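Local coordinates for 6-phospho-beta-d glycosidase (Streptococcus pyogenes, PDB 5FOO), which probably hydrolyses 6-phospho-beta-D-glucosides, as a retaining family 1 glycoside hydrolase with a TIM-barrel fold, at residues L117-L122 and H414-I419; V162-M167 and G295-H300. The protein carries 1 engineered substitution. All blocks are in the same frame, centred on the assembly; numbering follows the deposited sequence.

Contact 1 (L117-L122 and H414-I419). With JAZ (6-phosphocyclophellitol), chain G.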
ATOM      1  N   LEU A 117       4.495  -4.733  -7.086  1.00 21.74           N
ATOM      2  CA  LEU A 117       5.786  -5.382  -6.998  1.00 24.68           C
ATOM      3  C   LEU A 117       6.542  -5.362  -5.688  1.00 24.30           C
ATOM      4  O   LEU A 117       7.530  -6.105  -5.550  1.00 23.69           O
ATOM      5  CB  LEU A 117       6.707  -4.886  -8.091  1.00 27.23           C
ATOM      6  CG  LEU A 117       6.090  -4.997  -9.469  1.00 27.63           C
ATOM      7  CD1 LEU A 117       6.858  -4.119 -10.434  1.00 31.04           C
ATOM      8  CD2 LEU A 117       6.051  -6.460  -9.881  1.00 32.44           C
ATOM      9  N   HIS A 118       6.090  -4.572  -4.728  1.00 24.72           N
ATOM     10  CA  HIS A 118       6.840  -4.428  -3.460  1.00 23.84           C
ATOM     11  C   HIS A 118       5.878  -3.988  -2.414  1.00 25.11           C
ATOM     12  O   HIS A 118       5.284  -2.918  -2.531  1.00 25.36           O
ATOM     13  CB  HIS A 118       7.971  -3.429  -3.644  1.00 25.69           C
ATOM     14  CG  HIS A 118       8.676  -3.031  -2.396  1.00 25.29           C
ATOM     15  ND1 HIS A 118       9.026  -1.728  -2.110  1.00 29.29           N
ATOM     16  CD2 HIS A 118       9.121  -3.764  -1.350  1.00 26.94           C
ATOM     17  CE1 HIS A 118       9.603  -1.662  -0.925  1.00 25.34           C
ATOM     18  NE2 HIS A 118       9.661  -2.884  -0.441  1.00 27.74           N
ATOM     19  N   HIS A 119       5.704  -4.811  -1.380  1.00 23.14           N
ATOM     20  CA  HIS A 119       4.866  -4.434  -0.243  1.00 23.15           C
ATOM     21  C   HIS A 119       5.631  -4.819   1.047  1.00 24.29           C
ATOM     22  O   HIS A 119       5.406  -5.896   1.643  1.00 21.44           O
ATOM     23  CB  HIS A 119       3.481  -5.159  -0.354  1.00 23.59           C
ATOM     24  CG  HIS A 119       2.429  -4.573   0.509  1.00 23.94           C
ATOM     25  ND1 HIS A 119       1.131  -4.388   0.088  1.00 25.66           N
ATOM     26  CD2 HIS A 119       2.486  -4.087   1.774  1.00 26.22           C
ATOM     27  CE1 HIS A 119       0.426  -3.828   1.051  1.00 27.62           C
ATOM     28  NE2 HIS A 119       1.224  -3.641   2.094  1.00 24.77           N
ATOM     29  N   PHE A 120       6.573  -3.937   1.407  1.00 25.57           N
ATOM     30  CA  PHE A 120       7.398  -4.022   2.605  1.00 25.80           C
ATOM     31  C   PHE A 120       8.234  -5.297   2.669  1.00 30.19           C
ATOM     32  O   PHE A 120       8.525  -5.801   3.786  1.00 26.36           O
ATOM     33  CB  PHE A 120       6.505  -3.979   3.882  1.00 26.61           C
ATOM     34  CG  PHE A 120       5.449  -2.887   3.912  1.00 23.84           C
ATOM     35  CD1 PHE A 120       5.493  -1.747   3.124  1.00 25.64           C
ATOM     36  CD2 PHE A 120       4.396  -3.014   4.807  1.00 25.91           C
ATOM     37  CE1 PHE A 120       4.484  -0.754   3.205  1.00 24.52           C
ATOM     38  CE2 PHE A 120       3.396  -2.049   4.910  1.00 25.03           C
ATOM     39  CZ  PHE A 120       3.448  -0.904   4.114  1.00 26.74           C
ATOM     40  N   ASP A 121       8.612  -5.843   1.501  1.00 25.02           N
ATOM     41  CA  ASP A 121       9.202  -7.157   1.452  1.00 25.14           C
ATOM     42  C   ASP A 121      10.491  -7.298   0.696  1.00 23.59           C
ATOM     43  O   ASP A 121      10.702  -8.298   0.017  1.00 27.50           O
ATOM     44  CB  ASP A 121       8.165  -8.206   0.981  1.00 26.05           C
ATOM     45  CG  ASP A 121       7.722  -7.996  -0.485  1.00 27.09           C
ATOM     46  OD1 ASP A 121       7.798  -6.841  -0.978  1.00 23.78           O
ATOM     47  OD2 ASP A 121       7.316  -8.998  -1.130  1.00 29.50           O
ATOM     48  N   LEU A 122      11.392  -6.359   0.897  1.00 25.47           N
ATOM     49  CA  LEU A 122      12.774  -6.513   0.484  1.00 25.09           C
ATOM     50  C   LEU A 122      13.336  -7.857   0.972  1.00 24.58           C
ATOM     51  O   LEU A 122      13.147  -8.246   2.141  1.00 28.51           O
ATOM     52  CB  LEU A 122      13.602  -5.332   1.020  1.00 25.54           C
ATOM     53  CG  LEU A 122      15.064  -5.346   0.631  1.00 30.20           C
ATOM     54  CD1 LEU A 122      15.272  -4.706  -0.732  1.00 31.61           C
ATOM     55  CD2 LEU A 122      15.920  -4.655   1.684  1.00 33.06           C
ATOM     56  N   HIS A 414     -11.039  -0.449  -3.763  1.00 27.21           N
ATOM     57  CA  HIS A 414     -10.594  -1.727  -3.266  1.00 25.00           C
ATOM     58  C   HIS A 414     -10.656  -1.672  -1.685  1.00 26.83           C
ATOM     59  O   HIS A 414     -10.027  -0.854  -1.041  1.00 24.73           O
ATOM     60  CB  HIS A 414      -9.158  -2.036  -3.775  1.00 27.77           C
ATOM     61  CG  HIS A 414      -9.094  -2.774  -5.076  1.00 27.83           C
ATOM     62  ND1 HIS A 414      -7.938  -3.352  -5.541  1.00 30.91           N
ATOM     63  CD2 HIS A 414     -10.055  -3.071  -5.991  1.00 28.18           C
ATOM     64  CE1 HIS A 414      -8.180  -3.962  -6.690  1.00 27.33           C
ATOM     65  NE2 HIS A 414      -9.464  -3.800  -6.980  1.00 27.64           N
ATOM     66  N   VAL A 415     -11.386  -2.605  -1.111  1.00 27.85           N
ATOM     67  CA  VAL A 415     -11.475  -2.797   0.300  1.00 28.34           C
ATOM     68  C   VAL A 415     -10.183  -3.515   0.792  1.00 28.48           C
ATOM     69  O   VAL A 415      -9.789  -4.564   0.289  1.00 25.65           O
ATOM     70  CB  VAL A 415     -12.692  -3.655   0.689  1.00 28.30           C
ATOM     71  CG1 VAL A 415     -12.722  -3.779   2.216  1.00 33.48           C
ATOM     72  CG2 VAL A 415     -13.994  -3.027   0.205  1.00 30.31           C
ATOM     73  N   TRP A 416      -9.557  -2.950   1.822  1.00 28.55           N
ATOM     74  CA  TRP A 416      -8.612  -3.705   2.623  1.00 24.40           C
ATOM     75  C   TRP A 416      -9.318  -4.495   3.750  1.00 23.87           C
ATOM     76  O   TRP A 416      -9.906  -3.829   4.622  1.00 27.16           O
ATOM     77  CB  TRP A 416      -7.522  -2.831   3.212  1.00 26.45           C
ATOM     78  CG  TRP A 416      -6.467  -3.726   3.786  1.00 27.38           C
ATOM     79  CD1 TRP A 416      -6.419  -4.284   5.061  1.00 25.96           C
ATOM     80  CD2 TRP A 416      -5.375  -4.197   3.101  1.00 26.52           C
ATOM     81  NE1 TRP A 416      -5.338  -5.119   5.164  1.00 26.84           N
ATOM     82  CE2 TRP A 416      -4.653  -5.057   3.989  1.00 27.61           C
ATOM     83  CE3 TRP A 416      -4.875  -3.959   1.823  1.00 26.99           C
ATOM     84  CZ2 TRP A 416      -3.501  -5.692   3.606  1.00 30.22           C
ATOM     85  CZ3 TRP A 416      -3.717  -4.582   1.440  1.00 25.71           C
ATOM     86  CH2 TRP A 416      -3.023  -5.422   2.318  1.00 29.65           C
ATOM     87  N   THR A 417      -9.759  -5.694   3.441  1.00 24.19           N
ATOM     88  CA  THR A 417      -9.021  -6.736   2.743  1.00 24.68           C
ATOM     89  C   THR A 417     -10.095  -7.801   2.420  1.00 25.91           C
ATOM     90  O   THR A 417     -11.056  -7.947   3.185  1.00 28.68           O
ATOM     91  CB  THR A 417      -7.778  -7.252   3.428  1.00 29.32           C
ATOM     92  OG1 THR A 417      -6.967  -7.909   2.448  1.00 25.47           O
ATOM     93  CG2 THR A 417      -8.150  -8.187   4.557  1.00 29.93           C
ATOM     94  N   PRO A 418      -9.979  -8.514   1.297  1.00 27.07           N
ATOM     95  CA  PRO A 418     -11.041  -9.498   1.060  1.00 27.64           C
ATOM     96  C   PRO A 418     -11.216 -10.571   2.144  1.00 27.55           C
ATOM     97  O   PRO A 418     -12.331 -10.861   2.544  1.00 28.54           O
ATOM     98  CB  PRO A 418     -10.605 -10.158  -0.244  1.00 26.05           C
ATOM     99  CG  PRO A 418      -9.975  -9.050  -0.949  1.00 28.52           C
ATOM    100  CD  PRO A 418      -9.146  -8.357   0.087  1.00 26.39           C
ATOM    101  N   ILE A 419     -10.113 -11.178   2.537  1.00 27.85           N
ATOM    102  CA  ILE A 419     -10.071 -12.227   3.509  1.00 29.17           C
ATOM    103  C   ILE A 419      -9.051 -11.843   4.587  1.00 28.71           C
ATOM    104  O   ILE A 419      -7.952 -11.426   4.262  1.00 29.49           O
ATOM    105  CB  ILE A 419      -9.633 -13.534   2.836  1.00 31.79           C
ATOM    106  CG1 ILE A 419     -10.644 -13.941   1.753  1.00 31.31           C
ATOM    107  CG2 ILE A 419      -9.463 -14.653   3.878  1.00 34.14           C
ATOM    108  CD1 ILE A 419     -10.160 -15.053   0.849  1.00 34.26           C
TER
HETATM  109  C2  JAZ G1464      -1.993  -3.132   6.222  1.00 26.07           C
HETATM  110  C3  JAZ G1464      -1.645  -3.030   4.722  1.00 26.17           C
HETATM  111  C4  JAZ G1464      -1.273  -1.599   4.352  1.00 27.23           C
HETATM  112  C5  JAZ G1464      -2.385  -0.607   4.667  1.00 27.97           C
HETATM  113  C6  JAZ G1464      -2.839  -0.756   6.103  1.00 27.41           C
HETATM  114  C7  JAZ G1464      -3.178  -2.203   6.464  1.00 27.03           C
HETATM  115  C8  JAZ G1464      -3.777  -2.327   7.863  1.00 30.22           C
HETATM  116  O9  JAZ G1464      -2.783  -1.899   8.789  1.00 31.84           O
HETATM  117  P10 JAZ G1464      -2.750  -2.547  10.239  1.00 33.46           P
HETATM  118  O11 JAZ G1464      -1.572  -1.906  10.884  1.00 38.26           O
HETATM  119  O12 JAZ G1464      -2.842  -4.014  10.176  1.00 44.00           O
HETATM  120  O13 JAZ G1464      -4.004  -2.141  10.881  1.00 33.99           O
HETATM  121  O14 JAZ G1464      -1.851  -0.204   6.982  1.00 29.32           O
HETATM  122  O15 JAZ G1464      -2.410  -4.459   6.560  1.00 26.66           O
HETATM  123  O16 JAZ G1464      -0.533  -3.863   4.506  1.00 27.02           O
HETATM  124  O17 JAZ G1464      -0.924  -1.527   2.981  1.00 29.49           O
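In the ligand pocket of this family 1 glycosidase, two side chains converge on the ring of 6-phosphocyclophellitol (JAZ), His119 from the loop after strand 112-116 and Trp416 from barrel strand 410-416. They barely touch each other: His119 CE1 lies 4.0 Å from Trp416 CH2, with the ring planes inclined at 45°, an oblique aromatic pair. The ligand fills out the contact. His119 NE2 donates a bent hydrogen bond to JAZ O16 (3.0 Å, 132°), its ring carried inward by a CG anti to the backbone N. Behind it, Phe120 sets one ring face under His119 CD2, and Asp121 OD1 accepts a hydrogen bond from the backbone N of His119 (2.9 Å), which meets it from above the carboxylate plane. The indole forms a platform. JAZ C3 lies 3.4 Å from Trp416 CZ2, over one face and offset toward the rim, while CB of Thr417 packs over the opposite face. Gln18 touches both side chains, and Tyr432 meets the indole edge-to-face. The chemistry is thus divided by partner: the imidazole reads a hydroxyl through a directional N-H, whereas the indole supports the carbon skeleton chiefly by its flat face, as is common in carbohydrate sites.

Contact 2 (V162-M167 and G295-H300); sequences VHNEPM and GLNFYH. With JAZ (6-phosphocyclophellitol), chain G.
Glu165 and Asn297 stand with CA atoms 8.1 Å apart, Glu165 where the chain leaves short strand 163-164 for helix 166-174 and Asn297 on barrel strand 293-297. Asn297 ND2 packs against Glu165 CD at 3.2 Å, carboxylate and amide planes nearly perpendicular, a packing contact without a hydrogen bond. The same ND2 donates to Asn164 OD1 at 3.1 Å; the acceptor lies nearly in the amide plane of Asn297, but the donor is tilted 34° from the carbonyl plane of Asn164. The two asparagine side chains cross at about a right angle. Asn164 ND2 in turn donates to Glu165 OE1 (3.0 Å), so bonds at both ends settle which way round this amide sits, and it adds a weak bond to JAZ O17. JAZ O17 gives its own proton to Glu165 OE1 at 3.1 Å. A water also donates to OE1 and joins Tyr299 OH and JAZ O14. Glu165 OE2, held by Asn224, lies 3.0 Å from Tyr299 OH at the edge of the phenol ring, with carboxylate and ring planes 75° apart. With CG of Tyr299 between the backbone N and carbonyl carbon (chi1 46°), JAZ C6 stands 3.8 Å above the plane of one ring face, offset toward the rim. Asn164, Glu165 and Pro166 form the Asn-Glu-Pro motif whose glutamate is the acid/base in family 1 relatives. Strand 218-224 runs between the two segments, bonded to the backbone of both, while strand 362-367 flanks the far side: its Ser365 bonds Asn297 OD1, and Glu366 touches Glu165 and Tyr299.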
ATOM      1  N   VAL A 162       4.334  -0.247  -8.737  1.00 22.74           N
ATOM      2  CA  VAL A 162       5.720  -0.520  -8.410  1.00 22.46           C
ATOM      3  C   VAL A 162       5.897  -0.759  -6.877  1.00 22.53           C
ATOM      4  O   VAL A 162       6.539  -1.721  -6.493  1.00 24.68           O
ATOM      5  CB  VAL A 162       6.700   0.580  -8.896  1.00 24.21           C
ATOM      6  CG1 VAL A 162       8.143   0.182  -8.511  1.00 25.82           C
ATOM      7  CG2 VAL A 162       6.666   0.745 -10.420  1.00 26.74           C
ATOM      8  N   HIS A 163       5.337   0.123  -6.043  1.00 21.76           N
ATOM      9  CA  HIS A 163       5.387  -0.030  -4.600  1.00 23.02           C
ATOM     10  C   HIS A 163       4.003   0.182  -3.998  1.00 24.82           C
ATOM     11  O   HIS A 163       3.155   0.908  -4.547  1.00 23.76           O
ATOM     12  CB  HIS A 163       6.249   1.058  -3.951  1.00 25.60           C
ATOM     13  CG  HIS A 163       7.636   1.218  -4.500  1.00 23.81           C
ATOM     14  ND1 HIS A 163       8.619   0.298  -4.293  1.00 29.19           N
ATOM     15  CD2 HIS A 163       8.217   2.234  -5.147  1.00 24.18           C
ATOM     16  CE1 HIS A 163       9.750   0.709  -4.824  1.00 26.02           C
ATOM     17  NE2 HIS A 163       9.527   1.882  -5.365  1.00 28.26           N
ATOM     18  N   ASN A 164       3.802  -0.413  -2.825  1.00 24.82           N
ATOM     19  CA  ASN A 164       2.821   0.057  -1.890  1.00 24.76           C
ATOM     20  C   ASN A 164       3.487   0.958  -0.857  1.00 26.86           C
ATOM     21  O   ASN A 164       4.397   0.520  -0.141  1.00 28.20           O
ATOM     22  CB  ASN A 164       2.190  -1.124  -1.171  1.00 26.27           C
ATOM     23  CG  ASN A 164       1.200  -0.681  -0.120  1.00 27.16           C
ATOM     24  OD1 ASN A 164       0.035  -0.403  -0.421  1.00 30.43           O
ATOM     25  ND2 ASN A 164       1.658  -0.599   1.116  1.00 28.49           N
ATOM     26  N   GLU A 165       3.035   2.185  -0.788  1.00 24.19           N
ATOM     27  CA  GLU A 165       3.413   3.158   0.249  1.00 28.91           C
ATOM     28  C   GLU A 165       4.895   3.181   0.591  1.00 26.98           C
ATOM     29  O   GLU A 165       5.324   2.783   1.706  1.00 24.88           O
ATOM     30  CB  GLU A 165       2.582   2.971   1.512  1.00 28.78           C
ATOM     31  CG  GLU A 165       1.096   3.090   1.337  1.00 30.64           C
ATOM     32  CD  GLU A 165       0.307   2.514   2.570  1.00 37.44           C
ATOM     33  OE1 GLU A 165       0.410   1.281   3.022  1.00 34.35           O
ATOM     34  OE2 GLU A 165      -0.472   3.322   3.068  1.00 33.95           O
ATOM     35  N   PRO A 166       5.685   3.645  -0.370  1.00 25.18           N
ATOM     36  CA  PRO A 166       7.065   3.719  -0.137  1.00 25.08           C
ATOM     37  C   PRO A 166       7.465   4.597   1.047  1.00 25.13           C
ATOM     38  O   PRO A 166       8.461   4.252   1.717  1.00 23.80           O
ATOM     39  CB  PRO A 166       7.624   4.196  -1.458  1.00 23.93           C
ATOM     40  CG  PRO A 166       6.545   4.973  -2.064  1.00 24.96           C
ATOM     41  CD  PRO A 166       5.343   4.143  -1.707  1.00 25.55           C
ATOM     42  N   MET A 167       6.691   5.625   1.388  1.00 26.95           N
ATOM     43  CA  MET A 167       7.050   6.426   2.606  1.00 26.54           C
ATOM     44  C   MET A 167       6.872   5.628   3.902  1.00 26.96           C
ATOM     45  O   MET A 167       7.481   5.933   4.896  1.00 26.14           O
ATOM     46  CB  MET A 167       6.241   7.743   2.697  1.00 27.23           C
ATOM     47  CG  MET A 167       6.675   8.678   3.883  1.00 26.11           C
ATOM     48  SD  MET A 167       8.431   9.041   3.769  1.00 28.48           S
ATOM     49  CE  MET A 167       8.371  10.418   2.674  1.00 31.38           C
ATOM     50  N   GLY A 295      -2.628   4.436  -7.405  1.00 21.68           N
ATOM     51  CA  GLY A 295      -3.469   4.020  -6.303  1.00 26.03           C
ATOM     52  C   GLY A 295      -3.204   4.935  -5.139  1.00 24.54           C
ATOM     53  O   GLY A 295      -2.035   5.306  -4.873  1.00 27.18           O
ATOM     54  N   LEU A 296      -4.275   5.323  -4.474  1.00 25.33           N
ATOM     55  CA  LEU A 296      -4.209   6.160  -3.307  1.00 27.68           C
ATOM     56  C   LEU A 296      -4.849   5.431  -2.155  1.00 26.30           C
ATOM     57  O   LEU A 296      -5.974   4.996  -2.272  1.00 28.43           O
ATOM     58  CB  LEU A 296      -4.917   7.489  -3.515  1.00 27.15           C
ATOM     59  CG  LEU A 296      -4.227   8.318  -4.576  1.00 30.68           C
ATOM     60  CD1 LEU A 296      -4.928   9.653  -4.655  1.00 31.87           C
ATOM     61  CD2 LEU A 296      -2.740   8.543  -4.302  1.00 31.65           C
ATOM     62  N   ASN A 297      -4.093   5.253  -1.075  1.00 26.75           N
ATOM     63  CA  ASN A 297      -4.543   4.541   0.123  1.00 27.15           C
ATOM     64  C   ASN A 297      -5.080   5.520   1.136  1.00 28.28           C
ATOM     65  O   ASN A 297      -4.499   6.583   1.366  1.00 28.83           O
ATOM     66  CB  ASN A 297      -3.440   3.690   0.782  1.00 27.02           C
ATOM     67  CG  ASN A 297      -2.972   2.517  -0.085  1.00 27.58           C
ATOM     68  OD1 ASN A 297      -3.646   2.053  -1.015  1.00 35.85           O
ATOM     69  ND2 ASN A 297      -1.805   2.036   0.220  1.00 28.83           N
ATOM     70  N   PHE A 298      -6.225   5.169   1.706  1.00 30.31           N
ATOM     71  CA  PHE A 298      -6.772   5.919   2.831  1.00 31.23           C
ATOM     72  C   PHE A 298      -7.482   5.037   3.866  1.00 29.30           C
ATOM     73  O   PHE A 298      -8.479   4.379   3.572  1.00 29.13           O
ATOM     74  CB  PHE A 298      -7.764   7.012   2.381  1.00 30.40           C
ATOM     75  CG  PHE A 298      -8.281   7.757   3.521  1.00 28.89           C
ATOM     76  CD1 PHE A 298      -7.487   8.727   4.114  1.00 31.15           C
ATOM     77  CD2 PHE A 298      -9.471   7.399   4.094  1.00 28.72           C
ATOM     78  CE1 PHE A 298      -7.931   9.375   5.244  1.00 33.45           C
ATOM     79  CE2 PHE A 298      -9.934   8.027   5.203  1.00 29.41           C
ATOM     80  CZ  PHE A 298      -9.154   9.000   5.808  1.00 33.18           C
ATOM     81  N   TYR A 299      -7.000   5.082   5.093  1.00 27.52           N
ATOM     82  CA  TYR A 299      -7.657   4.305   6.173  1.00 29.40           C
ATOM     83  C   TYR A 299      -7.630   4.986   7.565  1.00 32.09           C
ATOM     84  O   TYR A 299      -8.333   4.542   8.452  1.00 34.04           O
ATOM     85  CB  TYR A 299      -7.058   2.894   6.252  1.00 30.07           C
ATOM     86  CG  TYR A 299      -5.571   2.915   6.200  1.00 32.10           C
ATOM     87  CD1 TYR A 299      -4.910   2.953   4.974  1.00 32.55           C
ATOM     88  CD2 TYR A 299      -4.793   2.961   7.373  1.00 31.07           C
ATOM     89  CE1 TYR A 299      -3.518   3.024   4.909  1.00 33.85           C
ATOM     90  CE2 TYR A 299      -3.405   3.025   7.290  1.00 34.08           C
ATOM     91  CZ  TYR A 299      -2.787   3.067   6.063  1.00 33.96           C
ATOM     92  OH  TYR A 299      -1.427   3.109   5.927  1.00 42.01           O
ATOM     93  N   HIS A 300      -6.882   6.071   7.721  1.00 36.84           N
ATOM     94  CA  HIS A 300      -7.245   7.052   8.727  1.00 42.01           C
ATOM     95  C   HIS A 300      -6.654   8.400   8.472  1.00 37.82           C
ATOM     96  O   HIS A 300      -5.578   8.497   7.904  1.00 39.19           O
ATOM     97  CB  HIS A 300      -6.775   6.577  10.109  1.00 42.45           C
ATOM     98  CG  HIS A 300      -5.287   6.465  10.238  1.00 48.67           C
ATOM     99  ND1 HIS A 300      -4.480   7.545  10.534  1.00 55.12           N
ATOM    100  CD2 HIS A 300      -4.472   5.400  10.149  1.00 44.53           C
ATOM    101  CE1 HIS A 300      -3.230   7.143  10.621  1.00 55.09           C
ATOM    102  NE2 HIS A 300      -3.198   5.843  10.407  1.00 51.40           N
TER
HETATM  103  C2  JAZ G1464      -1.993  -3.132   6.222  1.00 26.07           C
HETATM  104  C3  JAZ G1464      -1.645  -3.030   4.722  1.00 26.17           C
HETATM  105  C4  JAZ G1464      -1.273  -1.599   4.352  1.00 27.23           C
HETATM  106  C5  JAZ G1464      -2.385  -0.607   4.667  1.00 27.97           C
HETATM  107  C6  JAZ G1464      -2.839  -0.756   6.103  1.00 27.41           C
HETATM  108  C7  JAZ G1464      -3.178  -2.203   6.464  1.00 27.03           C
HETATM  109  C8  JAZ G1464      -3.777  -2.327   7.863  1.00 30.22           C
HETATM  110  O9  JAZ G1464      -2.783  -1.899   8.789  1.00 31.84           O
HETATM  111  P10 JAZ G1464      -2.750  -2.547  10.239  1.00 33.46           P
HETATM  112  O11 JAZ G1464      -1.572  -1.906  10.884  1.00 38.26           O
HETATM  113  O12 JAZ G1464      -2.842  -4.014  10.176  1.00 44.00           O
HETATM  114  O13 JAZ G1464      -4.004  -2.141  10.881  1.00 33.99           O
HETATM  115  O14 JAZ G1464      -1.851  -0.204   6.982  1.00 29.32           O
HETATM  116  O15 JAZ G1464      -2.410  -4.459   6.560  1.00 26.66           O
HETATM  117  O16 JAZ G1464      -0.533  -3.863   4.506  1.00 27.02           O
HETATM  118  O17 JAZ G1464      -0.924  -1.527   2.981  1.00 29.49           O
HETATM  119  O   HOH W   1       0.681   0.896   6.065  1.00 25.78           O

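In the fold
Both contacts lie in the buried centre of the barrel, about 10 Å apart between centres, and share one ligand; along the chain, contact 2 is nested within the loop closed by contact 1. Residues 117-122 and 162-167 follow neighbouring strands and are tied directly, His118 O lying 2.9 Å from Asn164 N in a probable hydrogen bond and the His118 and His163 rings meeting through their ND1 atoms. Contact 1 reaches across the mouth with little direct burial, two aromatic side chains meeting mainly through the ligand. Contact 2 buries more surface and is a polar network of amides, carboxylate, phenol and water, beside the ligand carbons C4 to C6.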